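Local atomic coordinates of 4-alpha-glucanotransferase (Aquifex aeolicus, PDB entry 1TZ7), a protein that belongs to the amylomaltase (D-enzyme) family of glucanotransferases and is built round a parallel eight-stranded beta/alpha barrel. Residues Trp172-Glu175 and Leu176-Arg179; Tyr276-Glu279 and Glu280-Lys283; Val437-Glu440 and Leu441-Val445. All coordinates share one frame; numbering follows the deposited sequence.

Contact 1: residues Trp172-Glu175 and Leu176-Arg179; sequences WDEE and LKRR
E174 reaches one carboxylate oxygen, OE2, to K177, the last residue of the short helix, and to R178, just past it. R178 NE lies 3.5 Å from E174 OE2, close enough for a salt bridge, whereas K177 NZ to E174 OE2, at 3.7 Å, is a long one. E174 and R178 run side by side, but carboxylate and guanidinium are turned 80° apart, so the bridge is charge pairing without a flat, two-pronged fit. A bend at chi2 of E174 (99°) brings OE2 within range of both cations. The all-extended K177 has its stronger partner elsewhere, giving an NZ hydrogen bond to D250 O. In the backbone, K177 N bonds to D173 O at 2.9 Å and R178 N to E174 O at 3.1 Å. R179, with positive phi, is the C-prime residue of the Schellman motif that ends the helix. On the apolar flank L176 CB sits 4.4 Å from W172 CE3, and L176 also packs on A183 and V187. W172, broad and flat, covers part of helix 149-165 and meets W239 edge-to-face, while L176 and R179 lean on helix 181-190; residues 172-179 thus lie between these two longer helices.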
ATOM      1  N   TRP A 172      27.799   5.990   2.237  1.00 37.92           N
ATOM      2  CA  TRP A 172      28.261   7.321   2.664  1.00 35.46           C
ATOM      3  C   TRP A 172      29.484   7.212   3.553  1.00 33.22           C
ATOM      4  O   TRP A 172      29.787   6.142   4.079  1.00 28.50           O
ATOM      5  CB  TRP A 172      27.159   8.058   3.428  1.00 36.21           C
ATOM      6  CG  TRP A 172      25.987   8.443   2.598  1.00 32.16           C
ATOM      7  CD1 TRP A 172      25.939   8.554   1.237  1.00 30.09           C
ATOM      8  CD2 TRP A 172      24.682   8.778   3.071  1.00 38.19           C
ATOM      9  NE1 TRP A 172      24.679   8.934   0.838  1.00 26.62           N
ATOM     10  CE2 TRP A 172      23.888   9.077   1.945  1.00 37.06           C
ATOM     11  CE3 TRP A 172      24.095   8.854   4.343  1.00 26.44           C
ATOM     12  CZ2 TRP A 172      22.544   9.446   2.051  1.00 40.14           C
ATOM     13  CZ3 TRP A 172      22.760   9.220   4.442  1.00 30.84           C
ATOM     14  CH2 TRP A 172      22.003   9.512   3.303  1.00 31.93           C
ATOM     15  N   ASP A 173      30.184   8.333   3.728  1.00 31.09           N
ATOM     16  CA  ASP A 173      31.254   8.423   4.714  1.00 35.74           C
ATOM     17  C   ASP A 173      30.783   7.864   6.055  1.00 37.57           C
ATOM     18  O   ASP A 173      29.616   8.002   6.421  1.00 25.63           O
ATOM     19  CB  ASP A 173      31.712   9.881   4.882  1.00 39.79           C
ATOM     20  CG  ASP A 173      32.735  10.300   3.833  1.00 42.30           C
ATOM     21  OD1 ASP A 173      32.943   9.542   2.863  1.00 20.99           O
ATOM     22  OD2 ASP A 173      33.376  11.369   3.898  1.00 43.73           O
ATOM     23  N   GLU A 174      31.701   7.240   6.784  1.00 25.28           N
ATOM     24  CA  GLU A 174      31.354   6.437   7.954  1.00 35.11           C
ATOM     25  C   GLU A 174      30.631   7.270   9.020  1.00 40.11           C
ATOM     26  O   GLU A 174      29.813   6.748   9.772  1.00 33.50           O
ATOM     27  CB  GLU A 174      32.615   5.802   8.557  1.00 42.69           C
ATOM     28  CG  GLU A 174      32.341   4.607   9.456  1.00 42.92           C
ATOM     29  CD  GLU A 174      32.555   3.284   8.745  1.00 64.22           C
ATOM     30  OE1 GLU A 174      33.730   2.909   8.523  1.00 66.46           O
ATOM     31  OE2 GLU A 174      31.548   2.618   8.408  1.00 53.19           O
ATOM     32  N   GLU A 175      30.939   8.562   9.073  1.00 36.77           N
ATOM     33  CA  GLU A 175      30.396   9.431  10.110  1.00 38.56           C
ATOM     34  C   GLU A 175      28.924   9.771   9.857  1.00 35.20           C
ATOM     35  O   GLU A 175      28.126   9.807  10.786  1.00 32.17           O
ATOM     36  CB  GLU A 175      31.218  10.716  10.217  1.00 41.34           C
ATOM     37  CG  GLU A 175      31.410  11.200  11.642  1.00 52.01           C
ATOM     38  CD  GLU A 175      32.663  12.018  11.812  1.00 47.98           C
ATOM     39  OE1 GLU A 175      32.638  13.216  11.469  1.00 43.71           O
ATOM     40  OE2 GLU A 175      33.678  11.463  12.287  1.00 45.73           O
ATOM     41  N   LEU A 176      28.575  10.022   8.598  1.00 33.20           N
ATOM     42  CA  LEU A 176      27.173  10.245   8.221  1.00 35.94           C
ATOM     43  C   LEU A 176      26.398   8.923   8.207  1.00 32.32           C
ATOM     44  O   LEU A 176      25.217   8.882   8.540  1.00 28.37           O
ATOM     45  CB  LEU A 176      27.086  10.912   6.846  1.00 35.07           C
ATOM     46  CG  LEU A 176      27.743  12.291   6.721  1.00 38.95           C
ATOM     47  CD1 LEU A 176      27.810  12.719   5.265  1.00 42.58           C
ATOM     48  CD2 LEU A 176      26.997  13.325   7.549  1.00 45.99           C
ATOM     49  N   LYS A 177      27.083   7.852   7.821  1.00 33.72           N
ATOM     50  CA  LYS A 177      26.481   6.522   7.734  1.00 32.41           C
ATOM     51  C   LYS A 177      25.987   6.046   9.105  1.00 35.03           C
ATOM     52  O   LYS A 177      24.928   5.429   9.211  1.00 26.69           O
ATOM     53  CB  LYS A 177      27.506   5.528   7.169  1.00 35.98           C
ATOM     54  CG  LYS A 177      27.021   4.095   7.070  1.00 27.26           C
ATOM     55  CD  LYS A 177      28.116   3.186   6.515  1.00 39.99           C
ATOM     56  CE  LYS A 177      27.747   1.722   6.636  1.00 44.01           C
ATOM     57  NZ  LYS A 177      28.927   0.835   6.444  1.00 50.36           N
ATOM     58  N   ARG A 178      26.764   6.337  10.146  1.00 36.88           N
ATOM     59  CA  ARG A 178      26.455   5.874  11.497  1.00 35.35           C
ATOM     60  C   ARG A 178      25.803   6.986  12.319  1.00 33.24           C
ATOM     61  O   ARG A 178      25.608   6.844  13.521  1.00 30.17           O
ATOM     62  CB  ARG A 178      27.731   5.389  12.196  1.00 37.80           C
ATOM     63  CG  ARG A 178      28.532   4.372  11.391  1.00 48.51           C
ATOM     64  CD  ARG A 178      29.007   3.179  12.194  1.00 58.55           C
ATOM     65  NE  ARG A 178      29.640   2.173  11.346  1.00 65.70           N
ATOM     66  CZ  ARG A 178      30.247   1.080  11.800  1.00 74.24           C
ATOM     67  NH1 ARG A 178      30.310   0.840  13.108  1.00 81.89           N
ATOM     68  NH2 ARG A 178      30.794   0.223  10.945  1.00 78.64           N
ATOM     69  N   ARG A 179      25.479   8.096  11.656  1.00 33.54           N
ATOM     70  CA  ARG A 179      24.707   9.177  12.268  1.00 35.82           C
ATOM     71  C   ARG A 179      25.400   9.744  13.517  1.00 34.41           C
ATOM     72  O   ARG A 179      24.775   9.916  14.561  1.00 28.10           O
ATOM     73  CB  ARG A 179      23.291   8.693  12.618  1.00 33.43           C
ATOM     74  CG  ARG A 179      22.444   8.344  11.401  1.00 40.90           C
ATOM     75  CD  ARG A 179      21.083   7.757  11.739  1.00 39.61           C
ATOM     76  NE  ARG A 179      20.336   8.597  12.679  1.00 37.22           N
ATOM     77  CZ  ARG A 179      19.690   9.715  12.345  1.00 37.58           C
ATOM     78  NH1 ARG A 179      19.044  10.406  13.273  1.00 34.51           N
ATOM     79  NH2 ARG A 179      19.687  10.142  11.084  1.00 37.82           N
TER

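Contact 2: residues Tyr276-Glu279 and Glu280-Lys283; sequences YNWE and EHEK
W278 O accepts the amide of E282 in the straightest bond of this first helical turn, with W278 O to E282 N at 3.1 Å and an N-H...O angle of 165°. One residue on, K283 N bonds to E279 O, also at 3.1 Å but more bent. N277 is at the N-cap position; a bond from E280 N to its carbonyl oxygen is doubtful, since that oxygen is too close to a neighbour. The imidazole of H281 is turned back toward the residues before the helix, its CG beside the backbone N (chi1 -57°). This brings H281 NE2 to 3.6 Å from Y276 CD2, while NE2 itself is hydrogen-bonded to L244 O. Y276 crosses H281 at about a right angle, with ring planes 78° apart, and its hydroxyl bonds to M229 O. Histidine suits this spot because one small ring offers both a carbon surface and a polar nitrogen for the carbonyl of L244. H281 CB also lies 3.9 Å from W278 CE3, and Y276 CB and H281 CD2 share one indole face, both toward its rim. W289 meets both Y276 and W278, and W278 also packs against A332, P333 and L337. E280 and K283 form a long salt bridge. The whole is an aromatic cluster at a helix N-terminus, where the chain leaves strand 269-274, an outermost strand of the four-stranded antiparallel sheet.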
ATOM      1  N   TYR A 276      13.772  -7.790  10.950  1.00 29.52           N
ATOM      2  CA  TYR A 276      13.753  -7.086  12.216  1.00 28.73           C
ATOM      3  C   TYR A 276      14.531  -7.868  13.273  1.00 30.45           C
ATOM      4  O   TYR A 276      14.437  -9.092  13.349  1.00 26.87           O
ATOM      5  CB  TYR A 276      12.306  -6.883  12.688  1.00 32.66           C
ATOM      6  CG  TYR A 276      11.506  -5.878  11.863  1.00 21.74           C
ATOM      7  CD1 TYR A 276      10.259  -6.210  11.350  1.00 24.91           C
ATOM      8  CD2 TYR A 276      12.000  -4.595  11.613  1.00 27.75           C
ATOM      9  CE1 TYR A 276       9.517  -5.299  10.600  1.00 31.06           C
ATOM     10  CE2 TYR A 276      11.268  -3.676  10.863  1.00 26.24           C
ATOM     11  CZ  TYR A 276      10.023  -4.037  10.359  1.00 30.10           C
ATOM     12  OH  TYR A 276       9.282  -3.132   9.615  1.00 26.88           O
ATOM     13  N   ASN A 277      15.305  -7.152  14.079  1.00 30.02           N
ATOM     14  CA  ASN A 277      15.752  -7.663  15.364  1.00 26.74           C
ATOM     15  C   ASN A 277      14.668  -7.439  16.420  1.00 31.25           C
ATOM     16  O   ASN A 277      14.679  -6.440  17.131  1.00 28.62           O
ATOM     17  CB  ASN A 277      17.042  -6.970  15.790  1.00 18.99           C
ATOM     18  CG  ASN A 277      17.683  -7.624  16.994  1.00 39.07           C
ATOM     19  OD1 ASN A 277      18.185  -8.733  16.912  1.00 42.03           O
ATOM     20  ND2 ASN A 277      17.667  -6.937  18.112  1.00 37.73           N
ATOM     21  N   TRP A 278      13.735  -8.379  16.511  1.00 25.20           N
ATOM     22  CA  TRP A 278      12.501  -8.176  17.272  1.00 32.08           C
ATOM     23  C   TRP A 278      12.757  -8.028  18.769  1.00 29.08           C
ATOM     24  O   TRP A 278      11.975  -7.396  19.479  1.00 31.25           O
ATOM     25  CB  TRP A 278      11.519  -9.317  17.016  1.00 24.06           C
ATOM     26  CG  TRP A 278      10.648  -9.079  15.823  1.00 23.33           C
ATOM     27  CD1 TRP A 278      10.741  -9.687  14.607  1.00 29.12           C
ATOM     28  CD2 TRP A 278       9.556  -8.164  15.729  1.00 24.89           C
ATOM     29  NE1 TRP A 278       9.771  -9.207  13.761  1.00 31.31           N
ATOM     30  CE2 TRP A 278       9.028  -8.271  14.425  1.00 29.08           C
ATOM     31  CE3 TRP A 278       8.961  -7.260  16.616  1.00 34.09           C
ATOM     32  CZ2 TRP A 278       7.938  -7.511  13.990  1.00 27.19           C
ATOM     33  CZ3 TRP A 278       7.872  -6.503  16.176  1.00 28.57           C
ATOM     34  CH2 TRP A 278       7.378  -6.636  14.883  1.00 28.22           C
ATOM     35  N   GLU A 279      13.848  -8.603  19.247  1.00 26.86           N
ATOM     36  CA  GLU A 279      14.186  -8.497  20.656  1.00 35.79           C
ATOM     37  C   GLU A 279      14.525  -7.037  21.025  1.00 36.06           C
ATOM     38  O   GLU A 279      14.306  -6.613  22.158  1.00 30.84           O
ATOM     39  CB  GLU A 279      15.336  -9.456  21.019  1.00 32.28           C
ATOM     40  CG  GLU A 279      16.708  -8.817  21.107  1.00 51.51           C
ATOM     41  CD  GLU A 279      17.791  -9.821  21.477  1.00 71.54           C
ATOM     42  OE1 GLU A 279      17.867 -10.887  20.824  1.00 74.79           O
ATOM     43  OE2 GLU A 279      18.562  -9.545  22.425  1.00 56.00           O
ATOM     44  N   GLU A 280      15.037  -6.277  20.054  1.00 27.18           N
ATOM     45  CA  GLU A 280      15.298  -4.844  20.252  1.00 29.04           C
ATOM     46  C   GLU A 280      14.004  -4.009  20.233  1.00 33.84           C
ATOM     47  O   GLU A 280      13.907  -2.994  20.917  1.00 29.29           O
ATOM     48  CB  GLU A 280      16.259  -4.323  19.185  1.00 25.34           C
ATOM     49  CG  GLU A 280      16.934  -3.004  19.550  1.00 52.63           C
ATOM     50  CD  GLU A 280      17.942  -3.147  20.686  1.00 53.79           C
ATOM     51  OE1 GLU A 280      18.138  -2.166  21.429  1.00 57.16           O
ATOM     52  OE2 GLU A 280      18.534  -4.236  20.831  1.00 48.64           O
ATOM     53  N   HIS A 281      13.025  -4.437  19.444  1.00 28.34           N
ATOM     54  CA  HIS A 281      11.727  -3.746  19.398  1.00 32.54           C
ATOM     55  C   HIS A 281      11.008  -3.891  20.709  1.00 29.12           C
ATOM     56  O   HIS A 281      10.461  -2.932  21.224  1.00 30.60           O
ATOM     57  CB  HIS A 281      10.880  -4.267  18.221  1.00 31.40           C
ATOM     58  CG  HIS A 281      11.571  -4.125  16.921  1.00 34.13           C
ATOM     59  ND1 HIS A 281      11.515  -2.977  16.174  1.00 34.42           N
ATOM     60  CD2 HIS A 281      12.409  -4.955  16.269  1.00 42.22           C
ATOM     61  CE1 HIS A 281      12.271  -3.124  15.100  1.00 43.18           C
ATOM     62  NE2 HIS A 281      12.821  -4.313  15.137  1.00 28.53           N
ATOM     63  N   GLU A 282      11.036  -5.094  21.262  1.00 29.43           N
ATOM     64  CA  GLU A 282      10.431  -5.360  22.556  1.00 32.86           C
ATOM     65  C   GLU A 282      11.164  -4.591  23.660  1.00 33.66           C
ATOM     66  O   GLU A 282      10.554  -4.147  24.626  1.00 33.44           O
ATOM     67  CB  GLU A 282      10.452  -6.867  22.851  1.00 35.74           C
ATOM     68  CG  GLU A 282       9.449  -7.307  23.909  1.00 49.45           C
ATOM     69  CD  GLU A 282       9.134  -8.796  23.842  1.00 47.53           C
ATOM     70  OE1 GLU A 282       8.313  -9.262  24.654  1.00 55.87           O
ATOM     71  OE2 GLU A 282       9.708  -9.496  22.979  1.00 56.16           O
ATOM     72  N   LYS A 283      12.476  -4.432  23.495  1.00 32.40           N
ATOM     73  CA  LYS A 283      13.296  -3.708  24.467  1.00 35.92           C
ATOM     74  C   LYS A 283      12.944  -2.208  24.512  1.00 33.98           C
ATOM     75  O   LYS A 283      12.989  -1.587  25.578  1.00 32.97           O
ATOM     76  CB  LYS A 283      14.778  -3.881  24.140  1.00 38.45           C
ATOM     77  CG  LYS A 283      15.716  -3.293  25.178  1.00 49.50           C
ATOM     78  CD  LYS A 283      17.180  -3.529  24.805  1.00 58.57           C
ATOM     79  CE  LYS A 283      18.121  -2.726  25.698  1.00 64.40           C
ATOM     80  NZ  LYS A 283      19.421  -2.450  25.035  1.00 68.70           N
TER

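Contact 3: residues Val437-Glu440 and Leu441-Val445; sequences VNEE and LIRLV
L441 meets V437 one turn back: L441 CG lies 4.0 Å from V437 CG1, the two branched side chains side by side and pointing the same way, while L441 N bonds to V437 O (3.0 Å). Both are buried and aliphatic, as befits a helix face turned to its neighbours; L441 packs on L424 and V437 on I409 and F413. I442 follows, its amide bonded to N438 O at 2.9 Å. Placing CG1 beside the backbone N (chi1 -77°) brings CG1 and CD1 of I442 close to that same oxygen, and its packing continues onto L497 of helix 491-500. N438, although buried, has its amide nitrogen satisfied by N462 OD1. The helix 437-447 to which these residues belong is the last of three, after 409-414 and 418-428, in the connection between the adjacent parallel strands 397-400 and 452-456, a beta-alpha-beta crossover of the barrel. R443 comes next, and its long chain, extended from CG to NE, runs alongside the equally extended E439. R443 NH2 gives E439 OE1 a salt bridge with a weak hydrogen bond of 3.3 Å. The oxygen sits at the guanidinium edge, near its plane, although the carboxylate is turned 44° from it. R443 NH1 has a second partner, Y501 OH. E440 OE1 adds only charge, 4.3 Å from R443 NE and well out of the guanidinium plane. L444 hydrogen-bonds through its N to E440 O at 3.2 Å, and its side chain packs on Y427, L428, I377 and P390.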
ATOM      1  N   VAL A 437     -19.001 -13.607 -15.548  1.00 25.09           N
ATOM      2  CA  VAL A 437     -18.397 -14.181 -14.339  1.00 23.56           C
ATOM      3  C   VAL A 437     -18.174 -13.125 -13.263  1.00 29.08           C
ATOM      4  O   VAL A 437     -18.428 -13.371 -12.088  1.00 25.64           O
ATOM      5  CB  VAL A 437     -17.045 -14.877 -14.650  1.00 24.32           C
ATOM      6  CG1 VAL A 437     -16.353 -15.319 -13.352  1.00 31.14           C
ATOM      7  CG2 VAL A 437     -17.258 -16.063 -15.564  1.00 30.77           C
ATOM      8  N   ASN A 438     -17.694 -11.953 -13.668  1.00 22.08           N
ATOM      9  CA  ASN A 438     -17.442 -10.860 -12.725  1.00 24.20           C
ATOM     10  C   ASN A 438     -18.684 -10.515 -11.922  1.00 26.78           C
ATOM     11  O   ASN A 438     -18.628 -10.390 -10.713  1.00 29.12           O
ATOM     12  CB  ASN A 438     -16.950  -9.612 -13.464  1.00 29.31           C
ATOM     13  CG  ASN A 438     -15.451  -9.431 -13.367  1.00 39.78           C
ATOM     14  OD1 ASN A 438     -14.880  -9.435 -12.275  1.00 37.94           O
ATOM     15  ND2 ASN A 438     -14.806  -9.271 -14.504  1.00 33.77           N
ATOM     16  N   GLU A 439     -19.805 -10.366 -12.611  1.00 26.95           N
ATOM     17  CA  GLU A 439     -21.063 -10.019 -11.962  1.00 29.68           C
ATOM     18  C   GLU A 439     -21.474 -11.096 -10.956  1.00 28.48           C
ATOM     19  O   GLU A 439     -21.904 -10.787  -9.848  1.00 26.35           O
ATOM     20  CB  GLU A 439     -22.161  -9.842 -13.008  1.00 25.17           C
ATOM     21  CG  GLU A 439     -23.483  -9.352 -12.445  1.00 41.85           C
ATOM     22  CD  GLU A 439     -24.590  -9.339 -13.482  1.00 48.58           C
ATOM     23  OE1 GLU A 439     -25.764  -9.492 -13.095  1.00 45.94           O
ATOM     24  OE2 GLU A 439     -24.285  -9.176 -14.686  1.00 50.72           O
ATOM     25  N   GLU A 440     -21.340 -12.361 -11.355  1.00 26.25           N
ATOM     26  CA  GLU A 440     -21.766 -13.482 -10.516  1.00 23.71           C
ATOM     27  C   GLU A 440     -20.944 -13.554  -9.238  1.00 27.33           C
ATOM     28  O   GLU A 440     -21.476 -13.856  -8.160  1.00 24.92           O
ATOM     29  CB  GLU A 440     -21.652 -14.806 -11.287  1.00 31.24           C
ATOM     30  CG  GLU A 440     -22.969 -15.544 -11.458  1.00 53.31           C
ATOM     31  CD  GLU A 440     -24.055 -14.669 -12.043  1.00 62.58           C
ATOM     32  OE1 GLU A 440     -24.924 -14.202 -11.276  1.00 59.43           O
ATOM     33  OE2 GLU A 440     -24.041 -14.446 -13.270  1.00 74.59           O
ATOM     34  N   LEU A 441     -19.650 -13.266  -9.352  1.00 23.09           N
ATOM     35  CA  LEU A 441     -18.744 -13.371  -8.216  1.00 23.76           C
ATOM     36  C   LEU A 441     -18.824 -12.146  -7.335  1.00 26.40           C
ATOM     37  O   LEU A 441     -18.609 -12.231  -6.133  1.00 26.63           O
ATOM     38  CB  LEU A 441     -17.300 -13.587  -8.697  1.00 25.97           C
ATOM     39  CG  LEU A 441     -17.027 -14.919  -9.423  1.00 35.06           C
ATOM     40  CD1 LEU A 441     -15.567 -15.310  -9.313  1.00 29.03           C
ATOM     41  CD2 LEU A 441     -17.914 -16.030  -8.890  1.00 38.30           C
ATOM     42  N   ILE A 442     -19.135 -10.998  -7.931  1.00 24.84           N
ATOM     43  CA  ILE A 442     -19.430  -9.802  -7.156  1.00 28.28           C
ATOM     44  C   ILE A 442     -20.648 -10.051  -6.257  1.00 22.31           C
ATOM     45  O   ILE A 442     -20.625  -9.731  -5.079  1.00 24.63           O
ATOM     46  CB  ILE A 442     -19.676  -8.592  -8.085  1.00 30.22           C
ATOM     47  CG1 ILE A 442     -18.339  -8.061  -8.626  1.00 29.32           C
ATOM     48  CG2 ILE A 442     -20.411  -7.475  -7.337  1.00 31.84           C
ATOM     49  CD1 ILE A 442     -18.477  -7.196  -9.870  1.00 32.68           C
ATOM     50  N   ARG A 443     -21.700 -10.635  -6.828  1.00 24.27           N
ATOM     51  CA  ARG A 443     -22.905 -10.978  -6.060  1.00 19.85           C
ATOM     52  C   ARG A 443     -22.583 -11.907  -4.888  1.00 26.11           C
ATOM     53  O   ARG A 443     -23.093 -11.722  -3.795  1.00 23.94           O
ATOM     54  CB  ARG A 443     -23.941 -11.637  -6.956  1.00 22.29           C
ATOM     55  CG  ARG A 443     -24.686 -10.674  -7.859  1.00 24.52           C
ATOM     56  CD  ARG A 443     -25.717 -11.344  -8.744  1.00 27.26           C
ATOM     57  NE  ARG A 443     -26.268 -10.429  -9.740  1.00 33.26           N
ATOM     58  CZ  ARG A 443     -27.366  -9.694  -9.566  1.00 40.18           C
ATOM     59  NH1 ARG A 443     -28.047  -9.758  -8.428  1.00 27.60           N
ATOM     60  NH2 ARG A 443     -27.788  -8.892 -10.537  1.00 41.33           N
ATOM     61  N   LEU A 444     -21.730 -12.907  -5.134  1.00 22.49           N
ATOM     62  CA  LEU A 444     -21.344 -13.876  -4.094  1.00 28.28           C
ATOM     63  C   LEU A 444     -20.598 -13.179  -2.942  1.00 29.02           C
ATOM     64  O   LEU A 444     -20.812 -13.488  -1.767  1.00 26.87           O
ATOM     65  CB  LEU A 444     -20.452 -14.976  -4.698  1.00 27.04           C
ATOM     66  CG  LEU A 444     -21.036 -16.395  -4.901  1.00 35.79           C
ATOM     67  CD1 LEU A 444     -22.539 -16.425  -4.876  1.00 28.56           C
ATOM     68  CD2 LEU A 444     -20.517 -16.992  -6.186  1.00 26.41           C
ATOM     69  N   VAL A 445     -19.727 -12.249  -3.289  1.00 24.76           N
ATOM     70  CA  VAL A 445     -18.992 -11.497  -2.295  1.00 22.69           C
ATOM     71  C   VAL A 445     -19.951 -10.580  -1.489  1.00 26.37           C
ATOM     72  O   VAL A 445     -19.854 -10.489  -0.268  1.00 24.34           O
ATOM     73  CB  VAL A 445     -17.867 -10.660  -2.955  1.00 25.11           C
ATOM     74  CG1 VAL A 445     -17.325  -9.615  -1.987  1.00 32.04           C
ATOM     75  CG2 VAL A 445     -16.752 -11.570  -3.438  1.00 24.98           C
TER

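How the contacts relate
Contacts 1 and 2 lie on the same side of the molecule, their centres about 23 Å apart and their nearest atoms about 14 Å apart, so neither touches the other. Contact 3 is on the opposite side of the chain's centre, about 55 Å from contact 1 and 44 Å from contact 2, centre to centre. Along the sequence the three follow in series. Contact 1 takes in a whole single-turn helix, contact 2 runs from just before a short helix to its end, and contact 3 covers most of a longer one, in a strand-to-strand connection of the barrel. A bound (4S)-2-methyl-2,4-pentanediol, probably from the crystallisation liquor, lies about 4 Å from the side chain of L444 in contact 3.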